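Local coordinates for protein putative hydroxymethylglutaryl-CoA synthase (Streptococcus mutans, PDB 3SQZ) that probably catalyses the acyl-transfer condensation expected of a hydroxymethylglutaryl-CoA synthase and binds coenzyme A on a thiolase-type fold, at residues S92-L97 with G405-K410; T245-Y250 with F254-T259. All coordinates share one frame; numbering follows the deposited sequence.

Contact 1: residues S92-L97 with G405-K410; sequences SANEIL and GPFALK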
loop_
_atom_site.group_PDB
_atom_site.type_symbol
_atom_site.label_atom_id
_atom_site.label_comp_id
_atom_site.label_asym_id
_atom_site.label_seq_id
_atom_site.Cartn_x
_atom_site.Cartn_y
_atom_site.Cartn_z
ATOM N N SER A 92 -1.427 -11.046 3.452
ATOM C CA SER A 92 -0.332 -10.220 3.950
ATOM C C SER A 92 -0.157 -10.398 5.459
ATOM O O SER A 92 0.962 -10.412 5.960
ATOM C CB SER A 92 -0.509 -8.746 3.548
ATOM O OG SER A 92 -1.621 -8.120 4.173
ATOM N N ALA A 93 -1.259 -10.560 6.181
ATOM C CA ALA A 93 -1.179 -10.800 7.614
ATOM C C ALA A 93 -0.644 -12.206 7.912
ATOM O O ALA A 93 0.105 -12.416 8.867
ATOM C CB ALA A 93 -2.537 -10.608 8.246
ATOM N N ASN A 94 -1.035 -13.170 7.089
ATOM C CA ASN A 94 -0.587 -14.542 7.272
ATOM C C ASN A 94 0.934 -14.650 7.170
ATOM O O ASN A 94 1.536 -15.540 7.761
ATOM C CB ASN A 94 -1.269 -15.426 6.233
ATOM C CG ASN A 94 -1.005 -16.892 6.446
ATOM O OD1 ASN A 94 -1.358 -17.464 7.475
ATOM N ND2 ASN A 94 -0.396 -17.516 5.458
ATOM N N GLU A 95 1.548 -13.723 6.430
ATOM C CA GLU A 95 2.999 -13.661 6.292
ATOM C C GLU A 95 3.708 -13.421 7.625
ATOM O O GLU A 95 4.858 -13.832 7.788
ATOM C CB GLU A 95 3.393 -12.539 5.319
ATOM C CG GLU A 95 3.045 -12.772 3.856
ATOM C CD GLU A 95 4.078 -13.626 3.132
ATOM O OE1 GLU A 95 5.279 -13.283 3.160
ATOM O OE2 GLU A 95 3.686 -14.631 2.512
ATOM N N ILE A 96 3.050 -12.735 8.562
ATOM C CA ILE A 96 3.744 -12.243 9.750
ATOM C C ILE A 96 3.178 -12.661 11.110
ATOM O O ILE A 96 3.888 -12.593 12.102
ATOM C CB ILE A 96 3.878 -10.696 9.734
ATOM C CG1 ILE A 96 2.509 -10.025 9.564
ATOM C CG2 ILE A 96 4.845 -10.264 8.639
ATOM C CD1 ILE A 96 2.492 -8.542 9.919
ATOM N N LEU A 97 1.919 -13.081 11.180
ATOM C CA LEU A 97 1.313 -13.290 12.501
ATOM C C LEU A 97 1.661 -14.625 13.135
ATOM O O LEU A 97 1.627 -15.663 12.485
ATOM C CB LEU A 97 -0.205 -13.173 12.451
ATOM C CG LEU A 97 -0.760 -11.805 12.064
ATOM C CD1 LEU A 97 -2.270 -11.797 12.223
ATOM C CD2 LEU A 97 -0.107 -10.665 12.846
ATOM N N GLY A 405 -3.030 -16.597 -3.590
ATOM C CA GLY A 405 -2.267 -16.901 -2.399
ATOM C C GLY A 405 -3.062 -17.859 -1.528
ATOM O O GLY A 405 -3.922 -18.598 -2.026
ATOM N N PRO A 406 -2.785 -17.855 -0.216
ATOM C CA PRO A 406 -3.389 -18.849 0.679
ATOM C C PRO A 406 -4.906 -18.757 0.811
ATOM O O PRO A 406 -5.520 -19.761 1.158
ATOM C CB PRO A 406 -2.704 -18.574 2.026
ATOM C CG PRO A 406 -2.154 -17.185 1.913
ATOM C CD PRO A 406 -1.762 -17.050 0.469
ATOM N N PHE A 407 -5.488 -17.591 0.549
ATOM C CA PHE A 407 -6.929 -17.409 0.663
ATOM C C PHE A 407 -7.525 -17.042 -0.682
ATOM O O PHE A 407 -6.873 -16.400 -1.510
ATOM C CB PHE A 407 -7.248 -16.316 1.691
ATOM C CG PHE A 407 -6.662 -16.584 3.046
ATOM C CD1 PHE A 407 -7.272 -17.473 3.917
ATOM C CD2 PHE A 407 -5.481 -15.972 3.443
ATOM C CE1 PHE A 407 -6.725 -17.728 5.166
ATOM C CE2 PHE A 407 -4.933 -16.221 4.692
ATOM C CZ PHE A 407 -5.551 -17.106 5.549
ATOM N N ALA A 408 -8.778 -17.432 -0.891
ATOM C CA ALA A 408 -9.461 -17.121 -2.135
ATOM C C ALA A 408 -10.939 -16.885 -1.894
ATOM O O ALA A 408 -11.535 -17.442 -0.959
ATOM C CB ALA A 408 -9.275 -18.248 -3.153
ATOM N N LEU A 409 -11.528 -16.073 -2.765
ATOM C CA LEU A 409 -12.973 -16.020 -2.913
ATOM C C LEU A 409 -13.392 -17.276 -3.668
ATOM O O LEU A 409 -12.947 -17.519 -4.791
ATOM C CB LEU A 409 -13.364 -14.779 -3.701
ATOM C CG LEU A 409 -14.858 -14.609 -3.999
ATOM C CD1 LEU A 409 -15.657 -14.317 -2.738
ATOM C CD2 LEU A 409 -15.054 -13.505 -5.021
ATOM N N LYS A 410 -14.232 -18.095 -3.039
ATOM C CA LYS A 410 -14.627 -19.394 -3.580
ATOM C C LYS A 410 -15.865 -19.323 -4.461
ATOM O O LYS A 410 -15.963 -20.016 -5.470
ATOM C CB LYS A 410 -14.882 -20.391 -2.445
ATOM C CG LYS A 410 -13.693 -20.600 -1.524
ATOM C CD LYS A 410 -12.491 -21.135 -2.279
ATOM C CE LYS A 410 -11.351 -21.469 -1.332
ATOM N NZ LYS A 410 -11.697 -22.582 -0.410
#
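Asn-94 faces Pro-406 and Phe-407 where helix 85-94 nears its C-terminal side and comes up to the start of strand 407-413. The backbones stay well apart: the closest CA atoms, those of Asn-94 and Pro-406, are 8.4 Å from each other, and no hydrogen bond bridges the gap. On the helical side the carbonyl of Ala-93 accepts two backbone N-H groups, from Ile-96 and Leu-97, as the chain turns away. Asn-94 alone carries the contact for 92-97. Its CB sits at the edge of the Phe-407 ring, near the ring plane, with CE2 of Phe-407 4.1 Å from CB of Asn-94. The amide branches away to the pyrrolidine instead, because CG lies anti to the backbone N (chi1 -173°), and ND2 of Asn-94 comes 4.0 Å from CG of Pro-406. The side chains of Asn-94 and Pro-406 run past one another, pointing opposite ways. Both approaches are plain van der Waals contacts, and the 97 Å² buried in all marks a light touch in which Asn-94 and Pro-406 remain exposed while Phe-407 is buried. Behind them, Ala-93 and Leu-97 pack on strand 166-175 and on Leu-130, and Ser-92 lies against Ala-193 of strand 188-198, so the helix end rests on the large mixed sheet. Strand 407-413 is the middle member of a small antiparallel sheet: Phe-407 leans on Lys-421 of strand 416-421, and the backbone of Ala-408 is hydrogen-bonded to Gly-420. The contact thus joins this C-terminal sheet to a helix packed against the main sheet.

Contact 2: residues T245-Y250 with F254-T259; sequences TTWAEY and FDVSLT
Tyr-250 and Phe-254 meet one helical turn apart at the end of helix 232-254, where Phe-254 N donates to Tyr-250 O (3.0 Å), bent at 142° at the hydrogen. From CB, the Tyr-250 side chain leaves with CG anti to the backbone N (chi1 -170°), which turns one face of its ring to the edge of Phe-254. CG lies at that edge, in the plane of the Phe-254 ring, and CE1 of Tyr-250 comes within 3.4 Å of CD2 of Phe-254, an atom poised over the ring centre. The pair is edge-to-face, with planes at 58°. The other margin of the tyrosine, CD2 and CE2, takes the Val-256 methyl: CG2 of Val-256 is 3.7 Å from CE2 of Tyr-250, near the ring plane. At the tip, OH is hydrogen-bonded to the backbone O of Glu-208. One turn back, Trp-247 receives Leu-258, whose CD2 is 3.6 Å from CZ2 of Trp-247, while Ser-257 C lies at the indole edge. Asp-255, with positive phi, turns the chain back along the helix. The loop after the helix is thus held against it by apolar side chains and one i+4 backbone bond, and the phenol oxygen of the buried Tyr-250 is satisfied by strand 203-213.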
loop_
_atom_site.group_PDB
_atom_site.type_symbol
_atom_site.label_atom_id
_atom_site.label_comp_id
_atom_site.label_asym_id
_atom_site.label_seq_id
_atom_site.Cartn_x
_atom_site.Cartn_y
_atom_site.Cartn_z
ATOM N N THR A 245 3.355 22.282 0.877
ATOM C CA THR A 245 2.762 23.085 1.943
ATOM C C THR A 245 2.736 22.343 3.275
ATOM O O THR A 245 2.937 22.941 4.332
ATOM C CB THR A 245 1.348 23.601 1.575
ATOM O OG1 THR A 245 0.491 22.501 1.246
ATOM C CG2 THR A 245 1.415 24.566 0.398
ATOM N N THR A 246 2.488 21.036 3.238
ATOM C CA THR A 246 2.465 20.270 4.478
ATOM C C THR A 246 3.880 20.151 5.051
ATOM O O THR A 246 4.087 20.297 6.253
ATOM C CB THR A 246 1.818 18.886 4.294
ATOM O OG1 THR A 246 0.533 19.041 3.672
ATOM C CG2 THR A 246 1.636 18.198 5.642
ATOM N N TRP A 247 4.858 19.921 4.185
ATOM C CA TRP A 247 6.242 19.807 4.641
ATOM C C TRP A 247 6.768 21.135 5.188
ATOM O O TRP A 247 7.479 21.159 6.196
ATOM C CB TRP A 247 7.119 19.266 3.512
ATOM C CG TRP A 247 8.603 19.240 3.783
ATOM C CD1 TRP A 247 9.567 19.823 3.017
ATOM C CD2 TRP A 247 9.298 18.580 4.865
ATOM N NE1 TRP A 247 10.809 19.581 3.546
ATOM C CE2 TRP A 247 10.676 18.826 4.681
ATOM C CE3 TRP A 247 8.892 17.817 5.968
ATOM C CZ2 TRP A 247 11.649 18.337 5.555
ATOM C CZ3 TRP A 247 9.868 17.331 6.838
ATOM C CH2 TRP A 247 11.229 17.597 6.624
ATOM N N ALA A 248 6.416 22.242 4.540
ATOM C CA ALA A 248 6.831 23.547 5.043
ATOM C C ALA A 248 6.296 23.763 6.455
ATOM O O ALA A 248 7.026 24.189 7.354
ATOM C CB ALA A 248 6.359 24.659 4.118
ATOM N N GLU A 249 5.018 23.466 6.654
ATOM C CA GLU A 249 4.400 23.686 7.952
ATOM C C GLU A 249 4.927 22.701 8.998
ATOM O O GLU A 249 5.081 23.057 10.167
ATOM C CB GLU A 249 2.875 23.624 7.832
ATOM C CG GLU A 249 2.114 23.908 9.125
ATOM C CD GLU A 249 2.253 25.339 9.624
ATOM O OE1 GLU A 249 2.709 26.220 8.861
ATOM O OE2 GLU A 249 1.894 25.579 10.796
ATOM N N TYR A 250 5.225 21.475 8.571
ATOM C CA TYR A 250 5.786 20.458 9.458
ATOM C C TYR A 250 7.126 20.924 10.037
ATOM O O TYR A 250 7.367 20.852 11.243
ATOM C CB TYR A 250 5.970 19.128 8.709
ATOM C CG TYR A 250 6.329 17.980 9.620
ATOM C CD1 TYR A 250 5.342 17.144 10.127
ATOM C CD2 TYR A 250 7.651 17.734 9.980
ATOM C CE1 TYR A 250 5.656 16.101 10.979
ATOM C CE2 TYR A 250 7.974 16.694 10.832
ATOM C CZ TYR A 250 6.973 15.884 11.332
ATOM O OH TYR A 250 7.281 14.851 12.178
ATOM N N PHE A 254 7.720 21.624 14.110
ATOM C CA PHE A 254 8.486 20.593 14.806
ATOM C C PHE A 254 9.995 20.787 14.810
ATOM O O PHE A 254 10.728 19.959 15.350
ATOM C CB PHE A 254 8.110 19.210 14.277
ATOM C CG PHE A 254 6.656 18.896 14.441
ATOM C CD1 PHE A 254 6.080 18.921 15.700
ATOM C CD2 PHE A 254 5.861 18.598 13.346
ATOM C CE1 PHE A 254 4.738 18.643 15.871
ATOM C CE2 PHE A 254 4.512 18.322 13.511
ATOM C CZ PHE A 254 3.952 18.339 14.776
ATOM N N ASP A 255 10.445 21.893 14.228
ATOM C CA ASP A 255 11.862 22.252 14.234
ATOM C C ASP A 255 12.747 21.140 13.676
ATOM O O ASP A 255 13.694 20.693 14.326
ATOM C CB ASP A 255 12.319 22.641 15.641
ATOM C CG ASP A 255 13.721 23.217 15.660
ATOM O OD1 ASP A 255 14.135 23.816 14.642
ATOM O OD2 ASP A 255 14.408 23.073 16.695
ATOM N N VAL A 256 12.440 20.710 12.461
ATOM C CA VAL A 256 13.257 19.727 11.774
ATOM C C VAL A 256 13.564 20.203 10.368
ATOM O O VAL A 256 12.960 21.159 9.867
ATOM C CB VAL A 256 12.568 18.350 11.689
ATOM C CG1 VAL A 256 12.340 17.784 13.084
ATOM C CG2 VAL A 256 11.264 18.454 10.906
ATOM N N SER A 257 14.519 19.524 9.748
ATOM C CA SER A 257 14.779 19.774 8.346
ATOM C C SER A 257 15.181 18.481 7.673
ATOM O O SER A 257 15.222 17.423 8.305
ATOM C CB SER A 257 15.857 20.832 8.168
ATOM O OG SER A 257 17.113 20.291 8.507
ATOM N N LEU A 258 15.411 18.563 6.371
ATOM C CA LEU A 258 15.731 17.388 5.582
ATOM C C LEU A 258 16.896 16.625 6.205
ATOM O O LEU A 258 16.906 15.395 6.214
ATOM C CB LEU A 258 16.080 17.803 4.148
ATOM C CG LEU A 258 15.038 18.608 3.360
ATOM C CD1 LEU A 258 15.703 19.345 2.204
ATOM C CD2 LEU A 258 13.901 17.722 2.862
ATOM N N THR A 259 17.869 17.355 6.741
ATOM C CA THR A 259 19.090 16.739 7.250
ATOM C C THR A 259 18.894 15.907 8.523
ATOM O O THR A 259 19.808 15.202 8.952
ATOM C CB THR A 259 20.203 17.789 7.474
ATOM O OG1 THR A 259 19.699 18.846 8.296
ATOM C CG2 THR A 259 20.684 18.372 6.142
#

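Contacts 1 and 2 lie on opposite sides of the chain's centre, their centres 38 Å apart and their nearest atoms about 24 Å apart, so neither touches the other. Along the chain, 245-250 and 254-259 are nested between 92-97 and 405-410: contact 2 is a local turn, whereas contact 1 brings together segments 308 residues apart. The large mixed sheet relates them. Contact 1 has its helix against strands 166-175 and 188-198, and contact 2 packs on strands 203-213 and 346-354. Both lie away from the annotated sites, so they are structural features of the thiolase-type fold and the small C-terminal antiparallel sheet rather than parts of the coenzyme A pocket.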